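Local coordinates for protein myroilysin (Myroides profundi, PDB 5CZW) that probably cleaves proteins as a zinc metallopeptidase of the astacin (M12A) family and is kept latent by a propeptide that occupies its zinc site, at residues Ala11-Gly16 and Thr92-Ala97; Thr57-Ser62 and Thr126-Phe131; Gly98-Leu103 and Ala168-Tyr173; Ile156-Asn161 and Met203-Ser208. The protein carries 1 engineered substitution. All blocks are in the same frame, centred on the assembly; numbering follows the deposited sequence.

The four contacts illustrate how a latent metzincin is built around its zinc ion, held by Cys23, His137, His141 and His147. Contacts 3 and 4, with centres about 15 Å apart, lie near the metal: the side chain of Tyr100 in contact 3 is about 7 Å from it and that of Tyr205 in contact 4 about 5 Å. Contact 1 continues contact 3 outward, their centres about 10 Å apart, and Asp12 O receives a hydrogen bond from Tyr170 N at 3.1 Å. Contact 2 packs helix 58-63 against the start of the helix carrying His137 and His141, and reaches contact 1 where Phe93 CE1 packs on Val60 CG1 at 3.4 Å.

Contact 1: residues Ala11-Gly16 and Thr92-Ala97; sequences ADIVSG and TFTQGA
Ile13 meets the turn 94-97 with both of its branches, which settle on different parts of the loop. Its CG2 methyl lies against the peptide of Gly96, 3.5 Å from Gly96 O, while CD1 reaches back to the start of the turn, to Thr94 CG2, 3.7 Å away. The same CD1 also approaches Gln95 O at 3.8 Å. This division follows from the first torsion (chi1 -62°), which sets CG2 opposite the backbone N and CG1 opposite the carbonyl carbon; the extended second torsion then carries CD1 outward. The two side chains of Ile13 and Thr94 pass at a slant, methyl against methyl. Residues Thr94 to Ala97 form a type II beta turn with Gly96 at its third position, where phi is positive. Because Gly96 has no side chain, the isoleucine lies directly on the turn's backbone. Gln95 folds back along its own segment: its NE2 donates to Phe93 O at 3.2 Å, approaching from above the carbonyl plane. The meeting is therefore mainly one of apolar carbon with turn backbone, near the protein surface. Segment 11-16 precedes the zinc ligand Cys23 and so probably belongs to the propeptide. The turn links strand 89-92 to strand 100-101, and Asn118 OD1 of strand 117-118 hydrogen-bonds to both Thr92 OG1 and Thr94 N, while Gly96 bonds to the backbone of Gly120.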
loop_
_atom_site.group_PDB
_atom_site.type_symbol
_atom_site.label_atom_id
_atom_site.label_comp_id
_atom_site.label_asym_id
_atom_site.label_seq_id
_atom_site.Cartn_x
_atom_site.Cartn_y
_atom_site.Cartn_z
ATOM N N ALA A 11 17.523 -0.847 12.062
ATOM C CA ALA A 11 18.452 -1.847 11.548
ATOM C C ALA A 11 17.777 -2.961 10.731
ATOM O O ALA A 11 18.443 -3.636 9.945
ATOM C CB ALA A 11 19.257 -2.461 12.698
ATOM N N ASP A 12 16.478 -3.204 10.916
ATOM C CA ASP A 12 15.838 -4.279 10.167
ATOM C C ASP A 12 15.397 -3.745 8.833
ATOM O O ASP A 12 14.992 -4.549 8.005
ATOM C CB ASP A 12 14.636 -4.872 10.890
ATOM C CG ASP A 12 15.014 -5.577 12.125
ATOM O OD1 ASP A 12 16.234 -5.711 12.324
ATOM O OD2 ASP A 12 14.121 -5.966 12.900
ATOM N N ILE A 13 15.513 -2.436 8.603
ATOM C CA ILE A 13 15.207 -1.825 7.288
ATOM C C ILE A 13 16.378 -1.966 6.339
ATOM O O ILE A 13 17.428 -1.347 6.524
ATOM C CB ILE A 13 14.902 -0.336 7.393
ATOM C CG1 ILE A 13 13.657 -0.078 8.261
ATOM C CG2 ILE A 13 14.674 0.236 6.006
ATOM C CD1 ILE A 13 13.556 1.349 8.784
ATOM N N VAL A 14 16.156 -2.726 5.267
ATOM C CA VAL A 14 17.242 -3.145 4.378
ATOM C C VAL A 14 17.782 -1.968 3.562
ATOM O O VAL A 14 17.037 -1.262 2.887
ATOM C CB VAL A 14 16.740 -4.230 3.420
ATOM C CG1 VAL A 14 17.883 -4.721 2.560
ATOM C CG2 VAL A 14 16.116 -5.405 4.163
ATOM N N SER A 15 19.101 -1.754 3.582
ATOM C CA SER A 15 19.681 -0.606 2.869
ATOM C C SER A 15 19.992 -0.949 1.428
ATOM O O SER A 15 19.992 -2.109 1.051
ATOM C CB SER A 15 20.964 -0.162 3.534
ATOM O OG SER A 15 21.880 -1.217 3.421
ATOM N N GLY A 16 20.226 0.082 0.635
ATOM C CA GLY A 16 20.738 -0.080 -0.736
ATOM C C GLY A 16 19.705 -0.319 -1.815
ATOM O O GLY A 16 20.007 -0.825 -2.904
ATOM N N THR A 92 2.136 5.353 9.329
ATOM C CA THR A 92 3.503 5.820 9.521
ATOM C C THR A 92 4.208 6.199 8.248
ATOM O O THR A 92 3.720 5.901 7.166
ATOM C CB THR A 92 4.305 4.768 10.276
ATOM O OG1 THR A 92 4.159 3.526 9.634
ATOM C CG2 THR A 92 3.817 4.673 11.770
ATOM N N PHE A 93 5.410 6.784 8.442
ATOM C CA PHE A 93 6.213 7.337 7.365
ATOM C C PHE A 93 7.636 6.817 7.492
ATOM O O PHE A 93 8.654 7.609 7.360
ATOM C CB PHE A 93 6.163 8.846 7.427
ATOM C CG PHE A 93 4.778 9.355 7.171
ATOM C CD1 PHE A 93 4.279 9.529 5.846
ATOM C CD2 PHE A 93 3.969 9.612 8.214
ATOM C CE1 PHE A 93 2.976 9.970 5.656
ATOM C CE2 PHE A 93 2.671 10.024 7.984
ATOM C CZ PHE A 93 2.201 10.171 6.729
ATOM N N THR A 94 7.727 5.530 7.715
ATOM C CA THR A 94 9.064 4.941 8.000
ATOM C C THR A 94 9.764 4.773 6.658
ATOM O O THR A 94 9.362 3.949 5.803
ATOM C CB THR A 94 8.890 3.602 8.701
ATOM O OG1 THR A 94 8.215 3.795 9.958
ATOM C CG2 THR A 94 10.211 2.921 8.877
ATOM N N GLN A 95 10.914 5.454 6.561
ATOM C CA GLN A 95 11.638 5.554 5.297
ATOM C C GLN A 95 12.316 4.228 4.994
ATOM O O GLN A 95 12.963 3.644 5.854
ATOM C CB GLN A 95 12.693 6.701 5.348
ATOM C CG GLN A 95 12.069 8.093 5.351
ATOM C CD GLN A 95 11.152 8.249 4.184
ATOM O OE1 GLN A 95 11.602 8.204 3.060
ATOM N NE2 GLN A 95 9.875 8.282 4.447
ATOM N N GLY A 96 12.218 3.770 3.760
ATOM C CA GLY A 96 12.869 2.533 3.370
ATOM C C GLY A 96 12.218 1.219 3.616
ATOM O O GLY A 96 12.723 0.233 3.147
ATOM N N ALA A 97 11.073 1.230 4.339
ATOM C CA ALA A 97 10.282 0.034 4.699
ATOM C C ALA A 97 9.324 -0.443 3.644
ATOM O O ALA A 97 8.619 -1.443 3.801
ATOM C CB ALA A 97 9.508 0.364 5.906
HETATM O O HOH W 1 13.883 -1.889 3.392
#

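Contact 2: residues Thr57-Ser62 and Thr126-Phe131; sequences TPYVRS and TSDTEF. Engineered in segment 126-131: Thr129 (natural residue Ala).
The first turns of two helices, 58-63 and 128-143, pack together where Tyr59 and Val60 of one meet Phe131 of the other; the longer helix goes on to supply the zinc ligands His137 and His141. Tyr59 CE2 lies 3.9 Å from Phe131 CE2, the two rings inclined at 71° in an oblique arrangement. Val60 CG2 comes instead to the edge of the phenylalanine, 4.0 Å from Phe131 CZ. One face of that ring is occupied from within its own segment by Thr126 CG2, centred 3.7 Å above the plane, so methyl groups adjoin both face and rim. Each helix begins with a capping bond: Thr57 OG1 accepts from Val60 N at 3.1 Å, and Ser127 OG from Glu130 N at 3.0 Å. At the outer side one water lies within bonding distance of Tyr59 OH (2.6 Å), Thr126 O and Asp128 OD1, more acceptors than it can serve when its other neighbours are counted; the carboxylate's stronger partner is Lys63, in a salt bridge. The chemistry is thus divided: carbon fills the inner part, while the tyrosine hydroxyl is linked to the start of the second helix by a water beside a carboxylate probably stabilised by the lysine's charge.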
loop_
_atom_site.group_PDB
_atom_site.type_symbol
_atom_site.label_atom_id
_atom_site.label_comp_id
_atom_site.label_asym_id
_atom_site.label_seq_id
_atom_site.Cartn_x
_atom_site.Cartn_y
_atom_site.Cartn_z
ATOM N N THR A 57 6.120 15.120 7.963
ATOM C CA THR A 57 6.133 16.558 8.102
ATOM C C THR A 57 4.713 17.057 7.914
ATOM O O THR A 57 3.875 16.299 7.364
ATOM C CB THR A 57 6.994 17.211 7.003
ATOM O OG1 THR A 57 6.419 16.911 5.727
ATOM C CG2 THR A 57 8.405 16.732 7.045
ATOM N N PRO A 58 4.435 18.317 8.275
ATOM C CA PRO A 58 3.057 18.802 8.007
ATOM C C PRO A 58 2.682 18.726 6.535
ATOM O O PRO A 58 1.505 18.491 6.196
ATOM C CB PRO A 58 3.037 20.248 8.579
ATOM C CG PRO A 58 4.126 20.216 9.587
ATOM C CD PRO A 58 5.115 19.185 9.229
ATOM N N TYR A 59 3.625 19.006 5.657
ATOM C CA TYR A 59 3.362 18.961 4.236
ATOM C C TYR A 59 2.973 17.592 3.768
ATOM O O TYR A 59 1.858 17.410 3.114
ATOM C CB TYR A 59 4.559 19.444 3.445
ATOM C CG TYR A 59 4.421 19.521 1.960
ATOM C CD1 TYR A 59 3.645 20.491 1.390
ATOM C CD2 TYR A 59 4.950 18.541 1.159
ATOM C CE1 TYR A 59 3.453 20.548 0.015
ATOM C CE2 TYR A 59 4.783 18.590 -0.219
ATOM C CZ TYR A 59 4.053 19.621 -0.751
ATOM O OH TYR A 59 3.908 19.669 -2.116
ATOM N N VAL A 60 3.817 16.625 4.120
ATOM C CA VAL A 60 3.520 15.237 3.774
ATOM C C VAL A 60 2.167 14.818 4.338
ATOM O O VAL A 60 1.394 14.170 3.670
ATOM C CB VAL A 60 4.687 14.285 4.177
ATOM C CG1 VAL A 60 4.263 12.786 4.200
ATOM C CG2 VAL A 60 5.780 14.407 3.173
ATOM N N ARG A 61 1.869 15.121 5.618
ATOM C CA ARG A 61 0.638 14.689 6.231
ATOM C C ARG A 61 -0.533 15.324 5.507
ATOM O O ARG A 61 -1.564 14.735 5.363
ATOM C CB ARG A 61 0.613 15.104 7.724
ATOM C CG ARG A 61 1.630 14.325 8.600
ATOM C CD ARG A 61 2.138 15.128 9.839
ATOM N NE ARG A 61 1.096 15.282 10.794
ATOM C CZ ARG A 61 0.797 14.431 11.800
ATOM N NH1 ARG A 61 1.540 13.390 12.045
ATOM N NH2 ARG A 61 -0.272 14.663 12.561
ATOM N N SER A 62 -0.377 16.587 5.062
ATOM C CA SER A 62 -1.488 17.281 4.358
ATOM C C SER A 62 -1.767 16.632 3.011
ATOM O O SER A 62 -2.942 16.429 2.644
ATOM C CB SER A 62 -1.105 18.723 4.125
ATOM O OG SER A 62 -2.140 19.463 3.466
ATOM N N THR A 126 8.404 15.572 -2.853
ATOM C CA THR A 126 7.712 14.555 -3.620
ATOM C C THR A 126 6.676 15.234 -4.548
ATOM O O THR A 126 5.966 16.133 -4.139
ATOM C CB THR A 126 7.060 13.505 -2.643
ATOM O OG1 THR A 126 8.092 12.764 -1.981
ATOM C CG2 THR A 126 6.168 12.551 -3.385
ATOM N N SER A 127 6.611 14.751 -5.784
ATOM C CA SER A 127 5.675 15.279 -6.782
ATOM C C SER A 127 4.227 15.050 -6.448
ATOM O O SER A 127 3.885 14.073 -5.764
ATOM C CB SER A 127 5.986 14.663 -8.156
ATOM O OG SER A 127 5.527 13.346 -8.262
ATOM N N ASP A 128 3.368 15.910 -6.967
ATOM C CA ASP A 128 1.937 15.666 -6.749
ATOM C C ASP A 128 1.516 14.309 -7.326
ATOM O O ASP A 128 0.657 13.612 -6.779
ATOM C CB ASP A 128 1.095 16.822 -7.269
ATOM C CG ASP A 128 0.975 17.972 -6.244
ATOM O OD1 ASP A 128 1.272 17.792 -5.029
ATOM O OD2 ASP A 128 0.521 19.067 -6.617
ATOM N N THR A 129 2.028 13.948 -8.497
ATOM C CA THR A 129 1.641 12.704 -9.094
ATOM C C THR A 129 2.048 11.526 -8.236
ATOM O O THR A 129 1.300 10.551 -8.095
ATOM C CB THR A 129 2.290 12.537 -10.457
ATOM O OG1 THR A 129 1.755 13.531 -11.296
ATOM C CG2 THR A 129 1.869 11.208 -11.027
ATOM N N GLU A 130 3.201 11.619 -7.625
ATOM C CA GLU A 130 3.674 10.508 -6.783
ATOM C C GLU A 130 2.858 10.423 -5.518
ATOM O O GLU A 130 2.513 9.311 -5.098
ATOM C CB GLU A 130 5.121 10.655 -6.451
ATOM C CG GLU A 130 5.664 9.548 -5.564
ATOM C CD GLU A 130 5.419 8.151 -6.072
ATOM O OE1 GLU A 130 5.324 7.936 -7.327
ATOM O OE2 GLU A 130 5.250 7.205 -5.230
ATOM N N PHE A 131 2.474 11.570 -4.934
ATOM C CA PHE A 131 1.586 11.497 -3.776
ATOM C C PHE A 131 0.261 10.866 -4.185
ATOM O O PHE A 131 -0.278 9.965 -3.502
ATOM C CB PHE A 131 1.283 12.826 -3.102
ATOM C CG PHE A 131 2.374 13.402 -2.239
ATOM C CD1 PHE A 131 2.695 12.840 -0.988
ATOM C CD2 PHE A 131 2.997 14.590 -2.599
ATOM C CE1 PHE A 131 3.687 13.407 -0.171
ATOM C CE2 PHE A 131 3.957 15.143 -1.778
ATOM C CZ PHE A 131 4.300 14.570 -0.556
HETATM O O HOH W 2 3.597 17.853 -3.951
#

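Contact 3: residues Gly98-Leu103 and Ala168-Tyr173; sequences GSYSYL and AGYPNY
Tyr100 and Tyr170 touch across this contact, and the OH of each hydrogen-bonds to one carboxylate oxygen, Glu115 OE2; Tyr170 OH also bonds to Arg6 NH1. Held to this common carboxylate oxygen, Tyr100 OH rests 3.4 Å from Tyr170 CE2, and the two side chains cross at about a right angle. Pro171 CG sits over one face of the Tyr100 ring, 4.0 Å from the centroid and 25° off the normal, a CH-pi contact displaced toward the rim beside Tyr100 CE2. Pro171 CB meanwhile lies above the centre of the Tyr170 ring, so the pyrrolidine is in touch with one face of each tyrosine ring. That second arrangement is probably helped by the cis peptide bond between Tyr170 and Pro171, which brings the two neighbouring side chains together. For Tyr100, a first torsion of 51° places CG between the backbone N and the carbonyl carbon, directing the ring toward the loop. Strand 100-101, an outermost strand of the sheet, pairs with the antiparallel strand 117-118 through Tyr100 and Asn118. Just before it, Ser99 bonds to the backbones of Val22 and Lys24, on either side of the zinc ligand Cys23; this lays the cysteine-bearing segment alongside the strand's end, consistent with a propeptide occupying the active-site cleft, while Ser101 packs on Ala142 of helix 128-143. Residues 168-173 approach from the loop between helices 160-167 and 178-184.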
loop_
_atom_site.group_PDB
_atom_site.type_symbol
_atom_site.label_atom_id
_atom_site.label_comp_id
_atom_site.label_asym_id
_atom_site.label_seq_id
_atom_site.Cartn_x
_atom_site.Cartn_y
_atom_site.Cartn_z
ATOM N N GLY A 98 9.310 0.315 2.539
ATOM C CA GLY A 98 8.282 0.139 1.532
ATOM C C GLY A 98 7.003 0.817 1.896
ATOM O O GLY A 98 6.900 1.440 2.908
ATOM N N SER A 99 6.028 0.789 1.016
ATOM C CA SER A 99 4.703 1.339 1.359
ATOM C C SER A 99 3.774 0.179 1.324
ATOM O O SER A 99 3.958 -0.795 0.559
ATOM C CB SER A 99 4.253 2.407 0.319
ATOM O OG SER A 99 5.073 3.566 0.305
ATOM N N TYR A 100 2.726 0.248 2.152
ATOM C CA TYR A 100 1.839 -0.886 2.384
ATOM C C TYR A 100 0.646 -0.494 3.176
ATOM O O TYR A 100 0.704 0.495 3.919
ATOM C CB TYR A 100 2.623 -2.043 3.150
ATOM C CG TYR A 100 3.406 -1.746 4.409
ATOM C CD1 TYR A 100 2.794 -1.649 5.657
ATOM C CD2 TYR A 100 4.751 -1.448 4.322
ATOM C CE1 TYR A 100 3.519 -1.356 6.760
ATOM C CE2 TYR A 100 5.500 -1.164 5.439
ATOM C CZ TYR A 100 4.897 -1.078 6.645
ATOM O OH TYR A 100 5.571 -0.779 7.817
ATOM N N SER A 101 -0.365 -1.372 3.130
ATOM C CA SER A 101 -1.542 -1.301 4.045
ATOM C C SER A 101 -2.127 -2.699 4.177
ATOM O O SER A 101 -2.195 -3.467 3.201
ATOM C CB SER A 101 -2.639 -0.383 3.497
ATOM O OG SER A 101 -3.767 -0.326 4.341
ATOM N N TYR A 102 -2.595 -3.002 5.378
ATOM C CA TYR A 102 -3.463 -4.146 5.526
ATOM C C TYR A 102 -4.704 -3.947 4.721
ATOM O O TYR A 102 -5.103 -2.832 4.399
ATOM C CB TYR A 102 -3.725 -4.465 7.021
ATOM C CG TYR A 102 -2.459 -4.770 7.764
ATOM C CD1 TYR A 102 -1.864 -6.051 7.659
ATOM C CD2 TYR A 102 -1.780 -3.799 8.521
ATOM C CE1 TYR A 102 -0.682 -6.313 8.263
ATOM C CE2 TYR A 102 -0.557 -4.062 9.090
ATOM C CZ TYR A 102 -0.054 -5.352 9.024
ATOM O OH TYR A 102 1.140 -5.661 9.620
ATOM N N LEU A 103 -5.369 -5.033 4.385
ATOM C CA LEU A 103 -6.549 -4.953 3.572
ATOM C C LEU A 103 -7.870 -4.728 4.288
ATOM O O LEU A 103 -8.302 -5.552 5.015
ATOM C CB LEU A 103 -6.726 -6.239 2.800
ATOM C CG LEU A 103 -5.598 -6.570 1.854
ATOM C CD1 LEU A 103 -5.892 -7.828 1.064
ATOM C CD2 LEU A 103 -5.375 -5.448 0.859
ATOM N N ALA A 168 13.283 -9.744 3.245
ATOM C CA ALA A 168 13.772 -10.369 4.464
ATOM C C ALA A 168 13.578 -9.526 5.716
ATOM O O ALA A 168 13.561 -10.094 6.809
ATOM C CB ALA A 168 15.253 -10.736 4.312
ATOM N N GLY A 169 13.507 -8.208 5.575
ATOM C CA GLY A 169 13.440 -7.325 6.737
ATOM C C GLY A 169 12.046 -6.752 7.032
ATOM O O GLY A 169 11.036 -7.382 6.753
ATOM N N TYR A 170 12.042 -5.585 7.676
ATOM C CA TYR A 170 10.845 -5.002 8.220
ATOM C C TYR A 170 9.956 -4.592 7.025
ATOM O O TYR A 170 10.476 -4.042 6.096
ATOM C CB TYR A 170 11.155 -3.793 9.097
ATOM C CG TYR A 170 9.921 -3.217 9.759
ATOM C CD1 TYR A 170 9.455 -3.764 10.950
ATOM C CD2 TYR A 170 9.265 -2.134 9.234
ATOM C CE1 TYR A 170 8.316 -3.281 11.581
ATOM C CE2 TYR A 170 8.084 -1.645 9.863
ATOM C CZ TYR A 170 7.623 -2.260 11.023
ATOM O OH TYR A 170 6.511 -1.823 11.709
ATOM N N PRO A 171 8.647 -4.812 7.066
ATOM C CA PRO A 171 7.837 -5.490 8.114
ATOM C C PRO A 171 7.605 -6.983 7.940
ATOM O O PRO A 171 7.085 -7.623 8.844
ATOM C CB PRO A 171 6.458 -4.840 7.920
ATOM C CG PRO A 171 6.455 -4.568 6.432
ATOM C CD PRO A 171 7.804 -4.061 6.102
ATOM N N ASN A 172 7.883 -7.527 6.743
ATOM C CA ASN A 172 7.561 -8.905 6.430
ATOM C C ASN A 172 8.420 -9.937 7.183
ATOM O O ASN A 172 7.862 -10.906 7.648
ATOM C CB ASN A 172 7.715 -9.207 4.925
ATOM C CG ASN A 172 6.729 -8.422 4.017
ATOM O OD1 ASN A 172 7.154 -7.862 3.066
ATOM N ND2 ASN A 172 5.432 -8.492 4.267
ATOM N N TYR A 173 9.725 -9.726 7.264
ATOM C CA TYR A 173 10.626 -10.747 7.790
ATOM C C TYR A 173 10.412 -12.125 7.051
ATOM O O TYR A 173 10.197 -13.215 7.653
ATOM C CB TYR A 173 10.414 -10.817 9.303
ATOM C CG TYR A 173 10.765 -9.562 10.061
ATOM C CD1 TYR A 173 12.085 -9.180 10.230
ATOM C CD2 TYR A 173 9.789 -8.733 10.602
ATOM C CE1 TYR A 173 12.428 -8.026 10.922
ATOM C CE2 TYR A 173 10.115 -7.606 11.309
ATOM C CZ TYR A 173 11.432 -7.237 11.465
ATOM O OH TYR A 173 11.751 -6.090 12.179
#

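Contact 4: residues Ile156-Asn161 and Met203-Ser208; sequences IPWDKN and MHYSIS
Similar torsions in Ile156 (chi1 -57°) and Ile207 (chi1 -63°) place CG1 beside the backbone N in each, and an extended second torsion then sends each CD1 toward the other segment. The two isoleucines consequently meet tip to tip, with Ile156 CD1 3.7 Å from Ile207 CD1. Ile207 uses its other branch for the indole: its CG2, opposite the backbone N, comes to 4.2 Å from Trp158 CZ3, the side chains crossing at about a right angle. Tyr205 approaches the same ring at its edge, near the plane, where Tyr205 OH is 4.4 Å from Trp158 CH2. The indole is also backed from within its own segment, since Ile156 CG2 lies 3.6 Å above the centre of one face. An inverse gamma turn centred on Pro157, with Trp158 N bonded to Ile156 O at 2.9 Å, brings these two residues onto a common surface. Apolar carbon therefore dominates the junction, and the tyrosine contributes its polar end only at the margin. Further on, Asp159 caps the start of helix 160-167 by accepting from Lys162 N, while Phe184 meets the indole from outside the two segments. In the other direction Tyr205 stacks on Tyr187 and meets the ring of His147, a zinc ligand. Met203 touches His137 and His141, and the sequence Met-His-Tyr together with this placement under the metal site fits the Met-turn of metzincins. In astacins the tyrosine of this turn can itself bind zinc; here the fourth ligand is Cys23, an arrangement consistent with a cysteine-switch zymogen.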
loop_
_atom_site.group_PDB
_atom_site.type_symbol
_atom_site.label_atom_id
_atom_site.label_comp_id
_atom_site.label_asym_id
_atom_site.label_seq_id
_atom_site.Cartn_x
_atom_site.Cartn_y
_atom_site.Cartn_z
ATOM N N ILE A 156 8.276 -12.589 -15.364
ATOM C CA ILE A 156 8.969 -11.473 -14.769
ATOM C C ILE A 156 10.426 -11.792 -14.505
ATOM O O ILE A 156 10.721 -12.750 -13.814
ATOM C CB ILE A 156 8.280 -11.047 -13.454
ATOM C CG1 ILE A 156 6.791 -10.711 -13.718
ATOM C CG2 ILE A 156 9.043 -9.866 -12.835
ATOM C CD1 ILE A 156 5.885 -10.727 -12.502
ATOM N N PRO A 157 11.295 -10.894 -15.042
ATOM C CA PRO A 157 12.697 -11.182 -14.787
ATOM C C PRO A 157 13.246 -10.752 -13.424
ATOM O O PRO A 157 14.040 -9.904 -13.351
ATOM C CB PRO A 157 13.414 -10.449 -15.925
ATOM C CG PRO A 157 12.659 -9.239 -16.052
ATOM C CD PRO A 157 11.229 -9.676 -15.967
ATOM N N TRP A 158 12.810 -11.396 -12.379
ATOM C CA TRP A 158 13.287 -11.111 -11.054
ATOM C C TRP A 158 14.755 -11.360 -10.870
ATOM O O TRP A 158 15.325 -12.401 -11.346
ATOM C CB TRP A 158 12.570 -11.966 -10.008
ATOM C CG TRP A 158 11.082 -11.885 -9.925
ATOM C CD1 TRP A 158 10.219 -12.809 -10.365
ATOM C CD2 TRP A 158 10.279 -10.815 -9.384
ATOM N NE1 TRP A 158 8.936 -12.413 -10.115
ATOM C CE2 TRP A 158 8.939 -11.183 -9.539
ATOM C CE3 TRP A 158 10.563 -9.598 -8.760
ATOM C CZ2 TRP A 158 7.884 -10.391 -9.079
ATOM C CZ3 TRP A 158 9.497 -8.802 -8.303
ATOM C CH2 TRP A 158 8.183 -9.218 -8.480
ATOM N N ASP A 159 15.384 -10.469 -10.115
ATOM C CA ASP A 159 16.742 -10.742 -9.636
ATOM C C ASP A 159 16.525 -11.377 -8.301
ATOM O O ASP A 159 16.282 -10.687 -7.312
ATOM C CB ASP A 159 17.521 -9.464 -9.547
ATOM C CG ASP A 159 18.926 -9.669 -8.985
ATOM O OD1 ASP A 159 19.123 -10.608 -8.171
ATOM O OD2 ASP A 159 19.802 -8.832 -9.321
ATOM N N LYS A 160 16.535 -12.703 -8.259
ATOM C CA LYS A 160 15.976 -13.392 -7.079
ATOM C C LYS A 160 16.773 -13.073 -5.784
ATOM O O LYS A 160 16.194 -12.810 -4.716
ATOM C CB LYS A 160 15.827 -14.900 -7.345
ATOM C CG LYS A 160 15.018 -15.203 -8.605
ATOM C CD LYS A 160 14.516 -16.646 -8.692
ATOM C CE LYS A 160 13.092 -16.786 -8.187
ATOM N NZ LYS A 160 12.363 -17.912 -8.844
ATOM N N ASN A 161 18.085 -13.049 -5.917
ATOM C CA ASN A 161 18.998 -12.580 -4.870
ATOM C C ASN A 161 18.531 -11.251 -4.273
ATOM O O ASN A 161 18.503 -11.079 -3.035
ATOM C CB ASN A 161 20.427 -12.422 -5.446
ATOM C CG ASN A 161 21.323 -11.541 -4.588
ATOM O OD1 ASN A 161 21.920 -12.013 -3.621
ATOM N ND2 ASN A 161 21.440 -10.257 -4.950
ATOM N N MET A 203 -4.834 0.451 -8.807
ATOM C CA MET A 203 -4.445 -0.745 -8.059
ATOM C C MET A 203 -3.391 -1.630 -8.736
ATOM O O MET A 203 -3.007 -2.667 -8.203
ATOM C CB MET A 203 -5.674 -1.540 -7.522
ATOM C CG MET A 203 -6.567 -0.796 -6.516
ATOM S SD MET A 203 -5.680 0.149 -5.274
ATOM C CE MET A 203 -4.890 -1.157 -4.318
ATOM N N HIS A 204 -2.936 -1.231 -9.914
ATOM C CA HIS A 204 -1.943 -2.060 -10.610
ATOM C C HIS A 204 -0.716 -2.182 -9.758
ATOM O O HIS A 204 -0.376 -1.289 -9.092
ATOM C CB HIS A 204 -1.642 -1.657 -12.083
ATOM C CG HIS A 204 -2.482 -2.383 -13.084
ATOM N ND1 HIS A 204 -2.179 -3.653 -13.536
ATOM C CD2 HIS A 204 -3.673 -2.060 -13.640
ATOM C CE1 HIS A 204 -3.114 -4.048 -14.367
ATOM N NE2 HIS A 204 -4.043 -3.112 -14.430
ATOM N N TYR A 205 -0.093 -3.334 -9.818
ATOM C CA TYR A 205 1.107 -3.671 -9.014
ATOM C C TYR A 205 2.358 -3.255 -9.741
ATOM O O TYR A 205 2.640 -3.677 -10.888
ATOM C CB TYR A 205 1.121 -5.196 -8.832
ATOM C CG TYR A 205 2.263 -5.688 -8.069
ATOM C CD1 TYR A 205 2.409 -5.350 -6.781
ATOM C CD2 TYR A 205 3.047 -6.667 -8.566
ATOM C CE1 TYR A 205 3.445 -5.828 -6.020
ATOM C CE2 TYR A 205 4.137 -7.108 -7.890
ATOM C CZ TYR A 205 4.313 -6.737 -6.571
ATOM O OH TYR A 205 5.363 -7.248 -5.810
ATOM N N SER A 206 3.080 -2.344 -9.139
ATOM C CA SER A 206 4.327 -1.859 -9.674
ATOM C C SER A 206 5.466 -2.825 -9.411
ATOM O O SER A 206 5.617 -3.249 -8.333
ATOM C CB SER A 206 4.671 -0.582 -8.921
ATOM O OG SER A 206 3.698 0.355 -9.168
ATOM N N ILE A 207 6.265 -3.103 -10.427
ATOM C CA ILE A 207 7.427 -3.947 -10.325
ATOM C C ILE A 207 8.643 -3.038 -10.477
ATOM O O ILE A 207 8.865 -2.424 -11.521
ATOM C CB ILE A 207 7.443 -5.117 -11.339
ATOM C CG1 ILE A 207 6.230 -6.024 -11.026
ATOM C CG2 ILE A 207 8.733 -5.919 -11.199
ATOM C CD1 ILE A 207 5.833 -7.025 -12.078
ATOM N N SER A 208 9.429 -2.963 -9.413
ATOM C CA SER A 208 10.507 -1.990 -9.377
ATOM C C SER A 208 11.708 -2.550 -10.094
ATOM O O SER A 208 12.094 -3.720 -9.881
ATOM C CB SER A 208 10.882 -1.709 -7.940
ATOM O OG SER A 208 12.003 -0.898 -7.905
#